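Thioredoxin reductase (Streptomyces clavuligerus, PDB 4NTD) is the FAD-containing oxidoreductase HlmI, a flavoenzyme resembling thioredoxin reductase that probably forms the disulfide bond of the natural product holomycin. Local coordinates at residues A[32-37]-A[57-62]; A[139-144]-A[295-300]. All coordinates share one frame; numbering follows the deposited sequence. Where two conformers were deposited one is given.

Contact 1 of 2, residues A[32-37]-A[57-62]; sequences DVVVIG and VLVDSG. With FAD (flavin-adenine dinucleotide), chain C.
Gly37 brings a bare alpha carbon up to an acid here: Gly37 CA lies 3.7 Å from Asp60 OD1, and a side chain on it would run into the ribose oxygen O4B of FAD. Gly37 follows directly on strand 31-36 and Asp60 ends strand 56-60 of a Rossmann-type beta-alpha-beta unit whose helix is 40-51, and Gly37 fits the first glycine of a GxGxxG sequence. Strands 32-36 and 57-60 run parallel, their axes 16° apart. Their backbones are joined by the usual staggered ladder, Val57 N to Val33 O, Val35 N to Val57 O, Val59 N to Val35 O and finally Gly37 N to Val59 O, this last one 2.8 Å long.

Val34, Val57, Ile36 and Val59 share one face of the sheet, where Val34 CG1 comes within 4.3 Å of Val59 CG2; strands 106-112 and 129-132 cover this side. On the other face Leu58 CG packs against Val35 CB at 4.1 Å, and Leu58 also touches Ala46 of helix 40-51.

The C-terminal ends hold the adenosine half of FAD. Ile36 CG2 reaches the adenine at N1A, 3.7 Å away. With chi1 at 177°, the Asp60 carboxylate swings clear of the backbone N and on to the ribose, where OD1 accepts from FAD O3B at 2.7 Å and also from Ala38 N. The other oxygen is used as well: Gly62 N donates to Asp60 OD2 over 2.9 Å, coming from above the carboxylate plane and closing an Asx turn. With both oxygens gripped, the carboxylate has little freedom to rotate. Next along, Ser61 OG takes the second ribose hydroxyl, 2.7 Å from FAD O2B.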
ATOM      1  N   ASP A  32       7.168  -9.684 -20.846  1.00 18.71           N
ATOM      2  CA  ASP A  32       8.039  -9.093 -19.831  1.00 18.59           C
ATOM      3  C   ASP A  32       7.701  -9.584 -18.429  1.00 16.85           C
ATOM      4  O   ASP A  32       8.600  -9.909 -17.651  1.00 17.75           O
ATOM      5  CB  ASP A  32       7.954  -7.567 -19.875  1.00 18.91           C
ATOM      6  CG  ASP A  32       8.520  -6.989 -21.156  1.00 21.25           C
ATOM      7  OD1 ASP A  32       9.653  -7.359 -21.528  1.00 24.04           O
ATOM      8  OD2 ASP A  32       7.833  -6.158 -21.787  1.00 22.29           O
ATOM      9  N   VAL A  33       6.411  -9.623 -18.103  1.00 16.58           N
ATOM     10  CA  VAL A  33       5.965 -10.016 -16.767  1.00 16.03           C
ATOM     11  C   VAL A  33       4.726 -10.905 -16.830  1.00 15.88           C
ATOM     12  O   VAL A  33       3.778 -10.611 -17.559  1.00 16.53           O
ATOM     13  CB  VAL A  33       5.627  -8.790 -15.886  1.00 17.50           C
ATOM     14  CG1 VAL A  33       5.460  -9.209 -14.430  1.00 17.39           C
ATOM     15  CG2 VAL A  33       6.699  -7.715 -16.010  1.00 17.21           C
ATOM     16  N   VAL A  34       4.751 -11.996 -16.069  1.00 15.73           N
ATOM     17  CA  VAL A  34       3.546 -12.765 -15.786  1.00 15.83           C
ATOM     18  C   VAL A  34       3.147 -12.503 -14.337  1.00 15.24           C
ATOM     19  O   VAL A  34       3.942 -12.705 -13.415  1.00 15.89           O
ATOM     20  CB  VAL A  34       3.731 -14.278 -16.034  1.00 16.69           C
ATOM     21  CG1 VAL A  34       2.499 -15.052 -15.575  1.00 17.34           C
ATOM     22  CG2 VAL A  34       3.989 -14.543 -17.508  1.00 18.16           C
ATOM     23  N   VAL A  35       1.917 -12.031 -14.154  1.00 15.27           N
ATOM     24  CA  VAL A  35       1.359 -11.785 -12.832  1.00 15.19           C
ATOM     25  C   VAL A  35       0.438 -12.955 -12.504  1.00 15.85           C
ATOM     26  O   VAL A  35      -0.535 -13.205 -13.220  1.00 16.45           O
ATOM     27  CB  VAL A  35       0.584 -10.451 -12.785  1.00 15.37           C
ATOM     28  CG1 VAL A  35       0.007 -10.205 -11.399  1.00 15.64           C
ATOM     29  CG2 VAL A  35       1.493  -9.297 -13.187  1.00 16.82           C
ATOM     30  N   ILE A  36       0.766 -13.679 -11.437  1.00 15.37           N
ATOM     31  CA  ILE A  36       0.003 -14.857 -11.029  1.00 16.29           C
ATOM     32  C   ILE A  36      -0.931 -14.461  -9.888  1.00 16.04           C
ATOM     33  O   ILE A  36      -0.492 -14.242  -8.754  1.00 16.78           O
ATOM     34  CB  ILE A  36       0.932 -16.016 -10.613  1.00 16.66           C
ATOM     35  CG1 ILE A  36       1.949 -16.298 -11.729  1.00 17.93           C
ATOM     36  CG2 ILE A  36       0.114 -17.266 -10.309  1.00 17.04           C
ATOM     37  CD1 ILE A  36       3.029 -17.293 -11.366  1.00 19.14           C
ATOM     38  N   GLY A  37      -2.220 -14.369 -10.211  1.00 16.09           N
ATOM     39  CA  GLY A  37      -3.234 -13.871  -9.287  1.00 16.42           C
ATOM     40  C   GLY A  37      -3.642 -12.458  -9.660  1.00 15.88           C
ATOM     41  O   GLY A  37      -2.784 -11.591  -9.839  1.00 16.97           O
ATOM     42  N   VAL A  57       1.097 -10.522 -18.984  1.00 17.60           N
ATOM     43  CA  VAL A  57       0.030 -11.519 -19.003  1.00 17.59           C
ATOM     44  C   VAL A  57      -0.338 -11.834 -17.556  1.00 16.70           C
ATOM     45  O   VAL A  57       0.537 -12.124 -16.742  1.00 17.39           O
ATOM     46  CB  VAL A  57       0.458 -12.816 -19.722  1.00 18.51           C
ATOM     47  CG1 VAL A  57      -0.660 -13.853 -19.673  1.00 19.32           C
ATOM     48  CG2 VAL A  57       0.853 -12.525 -21.163  1.00 19.23           C
ATOM     49  N   LEU A  58      -1.627 -11.753 -17.236  1.00 16.31           N
ATOM     50  CA  LEU A  58      -2.121 -12.170 -15.928  1.00 16.65           C
ATOM     51  C   LEU A  58      -2.780 -13.532 -16.051  1.00 16.82           C
ATOM     52  O   LEU A  58      -3.545 -13.768 -16.986  1.00 17.57           O
ATOM     53  CB  LEU A  58      -3.143 -11.177 -15.376  1.00 17.34           C
ATOM     54  CG  LEU A  58      -2.654  -9.747 -15.145  1.00 17.42           C
ATOM     55  CD1 LEU A  58      -2.972  -8.856 -16.337  1.00 18.35           C
ATOM     56  CD2 LEU A  58      -3.253  -9.189 -13.862  1.00 19.18           C
ATOM     57  N   VAL A  59      -2.471 -14.422 -15.110  1.00 16.53           N
ATOM     58  CA  VAL A  59      -3.150 -15.711 -14.997  1.00 16.68           C
ATOM     59  C   VAL A  59      -3.819 -15.754 -13.625  1.00 16.49           C
ATOM     60  O   VAL A  59      -3.146 -15.609 -12.602  1.00 17.15           O
ATOM     61  CB  VAL A  59      -2.175 -16.898 -15.145  1.00 17.27           C
ATOM     62  CG1 VAL A  59      -2.940 -18.214 -15.184  1.00 17.26           C
ATOM     63  CG2 VAL A  59      -1.321 -16.746 -16.398  1.00 18.66           C
ATOM     64  N   ASP A  60      -5.138 -15.934 -13.606  1.00 15.80           N
ATOM     65  CA  ASP A  60      -5.908 -15.884 -12.361  1.00 15.98           C
ATOM     66  C   ASP A  60      -6.988 -16.962 -12.322  1.00 16.42           C
ATOM     67  O   ASP A  60      -7.727 -17.140 -13.288  1.00 16.76           O
ATOM     68  CB  ASP A  60      -6.550 -14.509 -12.186  1.00 16.74           C
ATOM     69  CG  ASP A  60      -7.409 -14.427 -10.940  1.00 16.37           C
ATOM     70  OD1 ASP A  60      -6.848 -14.253  -9.838  1.00 16.30           O
ATOM     71  OD2 ASP A  60      -8.644 -14.543 -11.064  1.00 18.15           O
ATOM     72  N   SER A  61      -7.087 -17.656 -11.191  1.00 16.77           N
ATOM     73  CA  SER A  61      -7.996 -18.798 -11.056  1.00 16.80           C
ATOM     74  C   SER A  61      -9.416 -18.437 -10.587  1.00 17.80           C
ATOM     75  O   SER A  61     -10.260 -19.323 -10.449  1.00 20.85           O
ATOM     76  CB  SER A  61      -7.380 -19.851 -10.127  1.00 18.57           C
ATOM     77  OG  SER A  61      -7.130 -19.328  -8.837  1.00 19.66           O
ATOM     78  N   GLY A  62      -9.674 -17.155 -10.342  1.00 18.37           N
ATOM     79  CA  GLY A  62     -11.033 -16.658 -10.097  1.00 19.60           C
ATOM     80  C   GLY A  62     -11.593 -16.879  -8.701  1.00 19.90           C
ATOM     81  O   GLY A  62     -12.805 -17.025  -8.538  1.00 21.88           O
TER
HETATM   82  PA  FAD C 402      -6.743 -12.115  -3.375  1.00 15.00           P
HETATM   83  O1A FAD C 402      -7.661 -10.924  -3.444  1.00 15.51           O
HETATM   84  O2A FAD C 402      -7.185 -13.313  -2.579  1.00 15.68           O
HETATM   85  O5B FAD C 402      -6.442 -12.592  -4.875  1.00 14.28           O
HETATM   86  C5B FAD C 402      -5.588 -13.702  -5.122  1.00 14.99           C
HETATM   87  C4B FAD C 402      -5.935 -14.269  -6.487  1.00 15.94           C
HETATM   88  O4B FAD C 402      -4.944 -15.218  -6.871  1.00 15.80           O
HETATM   89  C3B FAD C 402      -7.276 -14.999  -6.494  1.00 16.12           C
HETATM   90  O3B FAD C 402      -8.161 -14.421  -7.462  1.00 16.75           O
HETATM   91  C2B FAD C 402      -6.930 -16.440  -6.836  1.00 17.19           C
HETATM   92  O2B FAD C 402      -7.911 -17.052  -7.679  1.00 18.74           O
HETATM   93  C1B FAD C 402      -5.593 -16.298  -7.543  1.00 16.35           C
HETATM   94  N9A FAD C 402      -4.701 -17.479  -7.517  1.00 15.52           N
HETATM   95  C8A FAD C 402      -4.265 -18.139  -6.429  1.00 16.31           C
HETATM   96  N7A FAD C 402      -3.438 -19.151  -6.788  1.00 17.06           N
HETATM   97  C5A FAD C 402      -3.335 -19.137  -8.128  1.00 16.00           C
HETATM   98  C6A FAD C 402      -2.622 -19.925  -9.155  1.00 16.59           C
HETATM   99  N6A FAD C 402      -1.840 -20.967  -8.793  1.00 18.15           N
HETATM  100  N1A FAD C 402      -2.786 -19.573 -10.452  1.00 17.33           N
HETATM  101  C2A FAD C 402      -3.568 -18.537 -10.824  1.00 17.00           C
HETATM  102  N3A FAD C 402      -4.240 -17.776  -9.937  1.00 15.81           N
HETATM  103  C4A FAD C 402      -4.163 -18.025  -8.605  1.00 15.81           C
HETATM  104  N1  FAD C 402     -10.241  -6.503   3.084  1.00 14.43           N
HETATM  105  C2  FAD C 402     -10.638  -5.211   3.019  1.00 15.08           C
HETATM  106  O2  FAD C 402      -9.773  -4.345   2.779  1.00 15.49           O
HETATM  107  N3  FAD C 402     -11.917  -4.835   3.205  1.00 15.23           N
HETATM  108  C4  FAD C 402     -12.892  -5.726   3.461  1.00 14.87           C
HETATM  109  O4  FAD C 402     -14.069  -5.348   3.634  1.00 15.70           O
HETATM  110  C4X FAD C 402     -12.544  -7.165   3.537  1.00 14.41           C
HETATM  111  N5  FAD C 402     -13.458  -8.135   3.792  1.00 15.28           N
HETATM  112  C5X FAD C 402     -13.079  -9.439   3.865  1.00 15.23           C
HETATM  113  C6  FAD C 402     -14.036 -10.414   4.127  1.00 16.61           C
HETATM  114  C7  FAD C 402     -13.685 -11.759   4.207  1.00 17.26           C
HETATM  115  C7M FAD C 402     -14.741 -12.799   4.492  1.00 19.32           C
HETATM  116  C8  FAD C 402     -12.270 -12.162   4.008  1.00 17.06           C
HETATM  117  C8M FAD C 402     -11.866 -13.611   4.100  1.00 17.99           C
HETATM  118  C9  FAD C 402     -11.306 -11.194   3.747  1.00 16.39           C
HETATM  119  C9A FAD C 402     -11.653  -9.842   3.668  1.00 15.47           C
HETATM  120  N10 FAD C 402     -10.690  -8.835   3.399  1.00 14.78           N
HETATM  121  C10 FAD C 402     -11.119  -7.499   3.330  1.00 14.18           C
HETATM  122  C1' FAD C 402      -9.267  -9.121   3.176  1.00 14.35           C
HETATM  123  C2' FAD C 402      -9.035  -9.337   1.680  1.00 14.27           C
HETATM  124  O2' FAD C 402      -9.568 -10.614   1.301  1.00 15.90           O
HETATM  125  C3' FAD C 402      -7.551  -9.282   1.320  1.00 14.36           C
HETATM  126  O3' FAD C 402      -7.002  -8.036   1.765  1.00 15.21           O
HETATM  127  C4' FAD C 402      -7.291  -9.411  -0.182  1.00 14.35           C
HETATM  128  O4' FAD C 402      -8.014 -10.512  -0.743  1.00 16.05           O
HETATM  129  C5' FAD C 402      -5.811  -9.623  -0.477  1.00 14.20           C
HETATM  130  O5' FAD C 402      -5.577  -9.359  -1.858  1.00 13.88           O
HETATM  131  P   FAD C 402      -4.564 -10.255  -2.723  1.00 14.54           P
HETATM  132  O1P FAD C 402      -3.325 -10.514  -1.911  1.00 15.26           O
HETATM  133  O2P FAD C 402      -4.467  -9.621  -4.087  1.00 14.88           O
HETATM  134  O3P FAD C 402      -5.278 -11.709  -2.823  1.00 14.88           O

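Contact 2 of 2, residues A[139-144]-A[295-300]; sequences TGLRDE and VGNVVD. With FAD (flavin-adenine dinucleotide), chain C.
Gly140 and Val298 pass with their CA atoms 4.4 Å apart, and a CA-H...O contact runs from Val298 CA to Gly140 O. Water 1 ties the two backbones: it accepts from Gly140 N and Val298 N and donates to Val295 O and to phosphate oxygen O1P of FAD. Thr139 lays OG1 3.4 Å from Val298 CG2, while its hydroxyl bonds to Arg262 O. Leu141 crosses Asn297 obliquely, its CD2 lying 3.7 Å from Asn297 CB.

This is the FAD pyrophosphate site of the pyridine nucleotide-disulfide oxidoreductase fold, where Gly296-Asn297 occupies the place of the Gly-Asp pair found in many relatives. Asn297 N donates to FAD O1P at 2.9 Å, and a side chain on Gly296 would clash with that same oxygen. Asn297 ND2 gives Asp300 O a 2.9 Å bond almost in the amide plane, which turns OD1 toward Arg65 NH1 and water 2. Putting an alanine at Asn297 would probably leave Asp300 O and Arg65 NH1 each without this mate and open a gap beside Leu141. Water 2 sits 2.9 Å from Leu141 N, its donor, and also approaches FAD O2A.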
ATOM      1  N   THR A 139      -0.906 -14.515  -5.161  1.00 14.54           N
ATOM      2  CA  THR A 139      -1.848 -15.634  -5.109  1.00 14.75           C
ATOM      3  C   THR A 139      -2.692 -15.712  -3.829  1.00 15.09           C
ATOM      4  O   THR A 139      -3.494 -16.636  -3.667  1.00 15.50           O
ATOM      5  CB  THR A 139      -1.071 -16.951  -5.262  1.00 15.89           C
ATOM      6  OG1 THR A 139       0.076 -16.913  -4.405  1.00 15.88           O
ATOM      7  CG2 THR A 139      -0.613 -17.134  -6.700  1.00 16.16           C
ATOM      8  N   GLY A 140      -2.505 -14.759  -2.921  1.00 14.86           N
ATOM      9  CA  GLY A 140      -3.322 -14.674  -1.715  1.00 14.41           C
ATOM     10  C   GLY A 140      -3.050 -15.753  -0.682  1.00 14.64           C
ATOM     11  O   GLY A 140      -2.004 -16.407  -0.703  1.00 15.19           O
ATOM     12  N   LEU A 141      -4.002 -15.919   0.235  1.00 15.49           N
ATOM     13  CA  LEU A 141      -3.940 -16.969   1.251  1.00 16.44           C
ATOM     14  C   LEU A 141      -5.294 -17.651   1.401  1.00 17.27           C
ATOM     15  O   LEU A 141      -6.325 -17.088   1.023  1.00 17.37           O
ATOM     16  CB  LEU A 141      -3.463 -16.404   2.598  1.00 16.78           C
ATOM     17  CG  LEU A 141      -4.364 -15.442   3.391  1.00 16.71           C
ATOM     18  CD1 LEU A 141      -5.465 -16.163   4.162  1.00 16.77           C
ATOM     19  CD2 LEU A 141      -3.521 -14.620   4.357  1.00 16.65           C
ATOM     20  N   ARG A 142      -5.262 -18.866   1.950  1.00 18.52           N
ATOM     21  CA  ARG A 142      -6.454 -19.673   2.213  0.50 19.19           C
ATOM     22  C   ARG A 142      -6.798 -19.631   3.697  1.00 19.28           C
ATOM     23  O   ARG A 142      -5.921 -19.836   4.539  1.00 20.25           O
ATOM     24  CB  ARG A 142      -6.207 -21.135   1.815  0.50 21.13           C
ATOM     25  CG  ARG A 142      -5.909 -21.340   0.341  0.50 24.55           C
ATOM     26  CD  ARG A 142      -5.891 -22.813  -0.043  0.50 29.09           C
ATOM     27  NE  ARG A 142      -5.997 -22.972  -1.489  0.50 32.13           N
ATOM     28  CZ  ARG A 142      -5.058 -23.499  -2.266  0.50 35.90           C
ATOM     29  NH1 ARG A 142      -3.923 -23.938  -1.743  0.50 42.10           N
ATOM     30  NH2 ARG A 142      -5.260 -23.589  -3.574  0.50 36.09           N
ATOM     31  N   ASP A 143      -8.067 -19.371   4.013  1.00 19.37           N
ATOM     32  CA  ASP A 143      -8.560 -19.436   5.389  1.00 19.33           C
ATOM     33  C   ASP A 143      -9.045 -20.852   5.667  1.00 20.21           C
ATOM     34  O   ASP A 143     -10.036 -21.293   5.084  1.00 22.33           O
ATOM     35  CB  ASP A 143      -9.723 -18.466   5.604  1.00 19.33           C
ATOM     36  CG  ASP A 143      -9.313 -17.020   5.452  1.00 19.00           C
ATOM     37  OD1 ASP A 143      -9.612 -16.421   4.397  1.00 19.87           O
ATOM     38  OD2 ASP A 143      -8.689 -16.478   6.388  1.00 18.88           O
ATOM     39  N   GLU A 144      -8.345 -21.568   6.541  1.00 19.98           N
ATOM     40  CA  GLU A 144      -8.789 -22.895   6.959  1.00 20.67           C
ATOM     41  C   GLU A 144      -9.665 -22.744   8.194  1.00 20.97           C
ATOM     42  O   GLU A 144      -9.190 -22.346   9.259  1.00 22.15           O
ATOM     43  CB  GLU A 144      -7.598 -23.808   7.230  1.00 24.36           C
ATOM     44  CG  GLU A 144      -6.753 -24.067   5.993  1.00 29.64           C
ATOM     45  CD  GLU A 144      -5.647 -25.082   6.225  1.00 35.76           C
ATOM     46  OE1 GLU A 144      -5.509 -25.589   7.357  1.00 37.66           O
ATOM     47  OE2 GLU A 144      -4.906 -25.375   5.263  1.00 39.38           O
ATOM     48  N   VAL A 295       3.513 -10.157  -3.665  1.00 15.88           N
ATOM     49  CA  VAL A 295       2.715  -9.085  -3.058  1.00 17.09           C
ATOM     50  C   VAL A 295       1.373  -9.579  -2.529  1.00 15.75           C
ATOM     51  O   VAL A 295       0.811 -10.549  -3.037  1.00 15.83           O
ATOM     52  CB  VAL A 295       2.447  -7.925  -4.049  1.00 20.77           C
ATOM     53  CG1 VAL A 295       3.752  -7.350  -4.579  1.00 22.55           C
ATOM     54  CG2 VAL A 295       1.556  -8.373  -5.199  1.00 22.84           C
ATOM     55  N   GLY A 296       0.858  -8.875  -1.525  1.00 15.08           N
ATOM     56  CA  GLY A 296      -0.440  -9.170  -0.927  1.00 14.97           C
ATOM     57  C   GLY A 296      -0.425 -10.236   0.154  1.00 15.20           C
ATOM     58  O   GLY A 296       0.590 -10.454   0.822  1.00 15.85           O
ATOM     59  N   ASN A 297      -1.569 -10.901   0.317  1.00 15.35           N
ATOM     60  CA  ASN A 297      -1.757 -11.912   1.363  1.00 16.44           C
ATOM     61  C   ASN A 297      -0.811 -13.115   1.274  1.00 16.74           C
ATOM     62  O   ASN A 297      -0.632 -13.815   2.270  1.00 18.21           O
ATOM     63  CB  ASN A 297      -3.206 -12.437   1.367  1.00 15.95           C
ATOM     64  CG  ASN A 297      -4.161 -11.629   2.245  1.00 15.47           C
ATOM     65  OD1 ASN A 297      -5.375 -11.768   2.101  1.00 15.47           O
ATOM     66  ND2 ASN A 297      -3.639 -10.821   3.169  1.00 16.69           N
ATOM     67  N   VAL A 298      -0.223 -13.374   0.104  1.00 15.81           N
ATOM     68  CA  VAL A 298       0.736 -14.483  -0.027  1.00 15.95           C
ATOM     69  C   VAL A 298       1.984 -14.262   0.840  1.00 16.29           C
ATOM     70  O   VAL A 298       2.630 -15.227   1.242  1.00 17.33           O
ATOM     71  CB  VAL A 298       1.121 -14.775  -1.505  1.00 15.90           C
ATOM     72  CG1 VAL A 298       1.948 -13.647  -2.110  1.00 15.78           C
ATOM     73  CG2 VAL A 298       1.864 -16.103  -1.619  1.00 17.47           C
ATOM     74  N   VAL A 299       2.305 -13.002   1.141  1.00 16.49           N
ATOM     75  CA  VAL A 299       3.435 -12.677   2.024  1.00 17.97           C
ATOM     76  C   VAL A 299       3.068 -11.884   3.290  1.00 18.43           C
ATOM     77  O   VAL A 299       3.905 -11.741   4.179  1.00 20.02           O
ATOM     78  CB  VAL A 299       4.562 -11.932   1.265  1.00 19.64           C
ATOM     79  CG1 VAL A 299       5.283 -12.883   0.324  1.00 20.59           C
ATOM     80  CG2 VAL A 299       4.025 -10.725   0.504  1.00 21.82           C
ATOM     81  N   ASP A 300       1.835 -11.388   3.385  1.00 17.17           N
ATOM     82  CA  ASP A 300       1.426 -10.552   4.516  1.00 16.80           C
ATOM     83  C   ASP A 300      -0.021 -10.851   4.918  1.00 16.76           C
ATOM     84  O   ASP A 300      -0.951 -10.412   4.243  1.00 17.09           O
ATOM     85  CB  ASP A 300       1.587  -9.071   4.146  1.00 17.17           C
ATOM     86  CG  ASP A 300       1.224  -8.123   5.285  1.00 17.72           C
ATOM     87  OD1 ASP A 300       0.822  -8.584   6.374  1.00 19.15           O
ATOM     88  OD2 ASP A 300       1.346  -6.895   5.080  1.00 19.04           O
TER
HETATM   89  PA  FAD C 402      -6.743 -12.115  -3.375  1.00 15.00           P
HETATM   90  O1A FAD C 402      -7.661 -10.924  -3.444  1.00 15.51           O
HETATM   91  O2A FAD C 402      -7.185 -13.313  -2.579  1.00 15.68           O
HETATM   92  O5B FAD C 402      -6.442 -12.592  -4.875  1.00 14.28           O
HETATM   93  C5B FAD C 402      -5.588 -13.702  -5.122  1.00 14.99           C
HETATM   94  C4B FAD C 402      -5.935 -14.269  -6.487  1.00 15.94           C
HETATM   95  O4B FAD C 402      -4.944 -15.218  -6.871  1.00 15.80           O
HETATM   96  C3B FAD C 402      -7.276 -14.999  -6.494  1.00 16.12           C
HETATM   97  O3B FAD C 402      -8.161 -14.421  -7.462  1.00 16.75           O
HETATM   98  C2B FAD C 402      -6.930 -16.440  -6.836  1.00 17.19           C
HETATM   99  O2B FAD C 402      -7.911 -17.052  -7.679  1.00 18.74           O
HETATM  100  C1B FAD C 402      -5.593 -16.298  -7.543  1.00 16.35           C
HETATM  101  N9A FAD C 402      -4.701 -17.479  -7.517  1.00 15.52           N
HETATM  102  C8A FAD C 402      -4.265 -18.139  -6.429  1.00 16.31           C
HETATM  103  N7A FAD C 402      -3.438 -19.151  -6.788  1.00 17.06           N
HETATM  104  C5A FAD C 402      -3.335 -19.137  -8.128  1.00 16.00           C
HETATM  105  C6A FAD C 402      -2.622 -19.925  -9.155  1.00 16.59           C
HETATM  106  N6A FAD C 402      -1.840 -20.967  -8.793  1.00 18.15           N
HETATM  107  N1A FAD C 402      -2.786 -19.573 -10.452  1.00 17.33           N
HETATM  108  C2A FAD C 402      -3.568 -18.537 -10.824  1.00 17.00           C
HETATM  109  N3A FAD C 402      -4.240 -17.776  -9.937  1.00 15.81           N
HETATM  110  C4A FAD C 402      -4.163 -18.025  -8.605  1.00 15.81           C
HETATM  111  N1  FAD C 402     -10.241  -6.503   3.084  1.00 14.43           N
HETATM  112  C2  FAD C 402     -10.638  -5.211   3.019  1.00 15.08           C
HETATM  113  O2  FAD C 402      -9.773  -4.345   2.779  1.00 15.49           O
HETATM  114  N3  FAD C 402     -11.917  -4.835   3.205  1.00 15.23           N
HETATM  115  C4  FAD C 402     -12.892  -5.726   3.461  1.00 14.87           C
HETATM  116  O4  FAD C 402     -14.069  -5.348   3.634  1.00 15.70           O
HETATM  117  C4X FAD C 402     -12.544  -7.165   3.537  1.00 14.41           C
HETATM  118  N5  FAD C 402     -13.458  -8.135   3.792  1.00 15.28           N
HETATM  119  C5X FAD C 402     -13.079  -9.439   3.865  1.00 15.23           C
HETATM  120  C6  FAD C 402     -14.036 -10.414   4.127  1.00 16.61           C
HETATM  121  C7  FAD C 402     -13.685 -11.759   4.207  1.00 17.26           C
HETATM  122  C7M FAD C 402     -14.741 -12.799   4.492  1.00 19.32           C
HETATM  123  C8  FAD C 402     -12.270 -12.162   4.008  1.00 17.06           C
HETATM  124  C8M FAD C 402     -11.866 -13.611   4.100  1.00 17.99           C
HETATM  125  C9  FAD C 402     -11.306 -11.194   3.747  1.00 16.39           C
HETATM  126  C9A FAD C 402     -11.653  -9.842   3.668  1.00 15.47           C
HETATM  127  N10 FAD C 402     -10.690  -8.835   3.399  1.00 14.78           N
HETATM  128  C10 FAD C 402     -11.119  -7.499   3.330  1.00 14.18           C
HETATM  129  C1' FAD C 402      -9.267  -9.121   3.176  1.00 14.35           C
HETATM  130  C2' FAD C 402      -9.035  -9.337   1.680  1.00 14.27           C
HETATM  131  O2' FAD C 402      -9.568 -10.614   1.301  1.00 15.90           O
HETATM  132  C3' FAD C 402      -7.551  -9.282   1.320  1.00 14.36           C
HETATM  133  O3' FAD C 402      -7.002  -8.036   1.765  1.00 15.21           O
HETATM  134  C4' FAD C 402      -7.291  -9.411  -0.182  1.00 14.35           C
HETATM  135  O4' FAD C 402      -8.014 -10.512  -0.743  1.00 16.05           O
HETATM  136  C5' FAD C 402      -5.811  -9.623  -0.477  1.00 14.20           C
HETATM  137  O5' FAD C 402      -5.577  -9.359  -1.858  1.00 13.88           O
HETATM  138  P   FAD C 402      -4.564 -10.255  -2.723  1.00 14.54           P
HETATM  139  O1P FAD C 402      -3.325 -10.514  -1.911  1.00 15.26           O
HETATM  140  O2P FAD C 402      -4.467  -9.621  -4.087  1.00 14.88           O
HETATM  141  O3P FAD C 402      -5.278 -11.709  -2.823  1.00 14.88           O
HETATM  142  O   HOH W   1      -1.277 -12.262  -2.599  1.00 16.02           O
HETATM  143  O   HOH W   2      -5.785 -13.644  -0.074  1.00 17.07           O

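From the N terminus, strand 31-36 leads through helix 40-51 to strand 56-60, and contact 1 closes that short loop of 19 residues. Strand 134-137 then enters the same parallel sheet beside 31-36 and runs out into segment 139-144. From there the chain builds the second parallel sheet, returns through strand 258-261 alongside 141-144, and adds strand 292-294 next to 134-137; contact 2 closes this excursion of 150 residues. The two loops follow in series, neither nesting nor crossing. They meet where Ile36 O touches Thr139 CG2 at 3.5 Å, and FAD spans them: contact 1 holds the adenosine, while contact 2 binds the pyrophosphate and also touches the adenine through Thr139.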